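Local coordinates for Emp47p (form2) (Saccharomyces cerevisiae, PDB 2A6Z), which acts as a calcium-independent, carbohydrate-recognising cargo receptor in glycoprotein secretion and is required for Emp46p to leave the endoplasmic reticulum, at residues E66-S71 with I213-F218. Sequence-based numbering, arbitrary orientation.
Sequences EWTFRS and IFKMQF
Residues Glu-66 to Ser-71 and Ile-213 to Phe-218 pair as neighbouring antiparallel strands in one sheet of the lectin-type beta sandwich, with a classic beta bulge partway along. Glu-66 and Gln-217 form a hydrogen-bonded pair, exchanging N-H and carbonyl in both directions. At the next such site Thr-68 N bonds to Lys-215 O (2.9 Å), but Thr-68 O takes the N-H of Phe-214 (2.9 Å). Phe-214 and Lys-215 thus share one partner, and the register slips so that Phe-69 lies across from Ile-213.

On the buried face, Met-216 lies over the Trp-67 indole. In the conformer described here, one of two, its CG, set anti to the backbone N (chi1 -178°), sits 3.5 Å from the centroid of the Trp-67 six-membered ring, a CH-pi contact almost on the ring normal. SD stands farther above the same ring, a longer Met-aromatic contact. Ile-213 brings CG2 to the indole edge, 4.1 Å from Trp-67 CZ3, while its CD1 packs on Phe-69 CB.

The other face is more polar. One water links Glu-66 OE1 to Gln-217 NE2, whose direct separation is 4.1 Å; a second joins Glu-66 O and Thr-68 OG1. Beside the bulge, the extended Arg-70 chain brings one face of its guanidinium, offset toward the rim, against the Phe-214 ring, with Arg-70 NE 3.6 Å from Phe-214 CE2 and the two planes 58° apart. Arg-70 NE also forms a salt bridge with Glu-212, while Glu-66 OE2 meets the Ser-2 hydroxyl and Arg-160.

Strand 153-164 flanks the pair beyond 63-72, and strand 38-40 lies beyond 210-220. Strand 192-200 of the facing sheet packs Val-197 against Trp-67 and Ile-213, and Ile-195 against Met-216, closing the sandwich core.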
# COMPACT_ATOMS: atom_id res chain seq x y z
N GLU A 66 8.75 -2.54 -2.47
CA GLU A 66 8.87 -3.03 -1.10
C GLU A 66 8.47 -1.92 -0.16
O GLU A 66 9.13 -0.86 -0.11
CB GLU A 66 10.30 -3.46 -0.80
CG GLU A 66 10.79 -4.62 -1.61
CD GLU A 66 12.17 -5.09 -1.41
OE1 GLU A 66 12.91 -4.47 -0.61
OE2 GLU A 66 12.57 -6.09 -2.04
N TRP A 67 7.43 -2.15 0.62
CA TRP A 67 6.94 -1.18 1.63
C TRP A 67 7.29 -1.67 3.00
O TRP A 67 6.98 -2.82 3.36
CB TRP A 67 5.41 -1.07 1.51
CG TRP A 67 4.87 -0.32 0.36
CD1 TRP A 67 4.37 -0.81 -0.80
CD2 TRP A 67 4.75 1.13 0.26
NE1 TRP A 67 3.95 0.22 -1.63
CE2 TRP A 67 4.16 1.40 -0.98
CE3 TRP A 67 5.08 2.17 1.15
CZ2 TRP A 67 3.88 2.73 -1.40
CZ3 TRP A 67 4.79 3.47 0.70
CH2 TRP A 67 4.22 3.71 -0.54
N THR A 68 7.88 -0.79 3.81
CA THR A 68 8.20 -1.10 5.20
C THR A 68 7.27 -0.21 6.08
O THR A 68 7.37 1.02 6.02
CB THR A 68 9.67 -0.80 5.49
OG1 THR A 68 10.50 -1.56 4.62
CG2 THR A 68 10.01 -1.19 6.92
N PHE A 69 6.40 -0.87 6.84
CA PHE A 69 5.34 -0.13 7.56
C PHE A 69 5.09 -0.78 8.90
O PHE A 69 5.47 -1.94 9.13
CB PHE A 69 4.05 -0.02 6.75
CG PHE A 69 3.18 -1.27 6.90
CD1 PHE A 69 2.05 -1.25 7.73
CD2 PHE A 69 3.49 -2.46 6.25
CE1 PHE A 69 1.29 -2.37 7.93
CE2 PHE A 69 2.71 -3.58 6.44
CZ PHE A 69 1.60 -3.55 7.27
N ARG A 70 4.38 -0.08 9.77
CA ARG A 70 3.93 -0.71 11.00
C ARG A 70 2.59 -0.07 11.41
O ARG A 70 2.18 0.97 10.91
CB ARG A 70 4.94 -0.60 12.15
CG ARG A 70 5.14 0.85 12.65
CD ARG A 70 6.20 0.84 13.75
NE ARG A 70 6.27 2.22 14.28
CZ ARG A 70 7.06 2.56 15.26
NH1 ARG A 70 7.85 1.68 15.82
NH2 ARG A 70 7.03 3.83 15.69
N SER A 71 1.95 -0.79 12.35
CA SER A 71 0.80 -0.26 13.08
C SER A 71 1.12 -0.35 14.56
O SER A 71 1.46 -1.43 15.07
CB SER A 71 -0.46 -1.12 12.79
OG SER A 71 -1.45 -0.69 13.72
N ILE A 213 4.82 4.67 7.99
CA ILE A 213 5.71 4.27 6.89
C ILE A 213 7.15 4.58 7.23
O ILE A 213 7.49 5.72 7.63
CB ILE A 213 5.32 4.96 5.59
CG1 ILE A 213 3.83 4.83 5.27
CG2 ILE A 213 6.22 4.52 4.45
CD1 ILE A 213 3.42 3.36 5.04
N PHE A 214 8.04 3.59 7.16
CA PHE A 214 9.47 3.81 7.39
C PHE A 214 10.26 4.01 6.08
O PHE A 214 11.28 4.71 6.08
CB PHE A 214 10.05 2.62 8.11
CG PHE A 214 9.79 2.46 9.57
CD1 PHE A 214 10.59 1.61 10.35
CD2 PHE A 214 8.78 3.16 10.24
CE1 PHE A 214 10.42 1.44 11.70
CE2 PHE A 214 8.61 3.00 11.62
CZ PHE A 214 9.42 2.18 12.34
N LYS A 215 9.88 3.31 5.00
CA LYS A 215 10.73 3.19 3.82
C LYS A 215 9.90 2.61 2.71
O LYS A 215 8.99 1.77 3.00
CB LYS A 215 11.90 2.24 4.15
CG LYS A 215 12.96 2.06 3.07
CD LYS A 215 14.13 1.26 3.54
CE LYS A 215 13.88 -0.19 3.83
NZ LYS A 215 15.18 -0.88 4.01
N MET A 216 10.23 2.93 1.48
CA MET A 216 9.69 2.20 0.33
C MET A 216 10.80 2.15 -0.70
O MET A 216 11.47 3.14 -0.96
CB MET A 216 8.43 2.91 -0.23
CG MET A 216 7.72 2.23 -1.41
SD MET A 216 8.49 2.97 -2.88
CE MET A 216 7.67 2.03 -4.18
N GLN A 217 11.01 0.98 -1.29
CA GLN A 217 12.00 0.83 -2.31
C GLN A 217 11.35 0.26 -3.55
O GLN A 217 10.59 -0.71 -3.50
CB GLN A 217 13.17 -0.04 -1.86
CG GLN A 217 13.90 0.80 -0.80
CD GLN A 217 15.23 0.16 -0.45
OE1 GLN A 217 16.29 0.79 -0.64
NE2 GLN A 217 15.18 -1.07 0.05
N PHE A 218 11.66 0.86 -4.69
CA PHE A 218 11.20 0.42 -6.00
C PHE A 218 12.40 -0.08 -6.78
O PHE A 218 13.42 0.63 -6.81
CB PHE A 218 10.53 1.63 -6.70
CG PHE A 218 9.75 1.20 -7.93
CD1 PHE A 218 8.38 0.99 -7.83
CD2 PHE A 218 10.34 0.99 -9.14
CE1 PHE A 218 7.62 0.59 -8.92
CE2 PHE A 218 9.58 0.61 -10.27
CZ PHE A 218 8.21 0.41 -10.14
O HOH W 1 10.97 -0.87 2.05
O HOH W 2 13.06 -2.47 1.13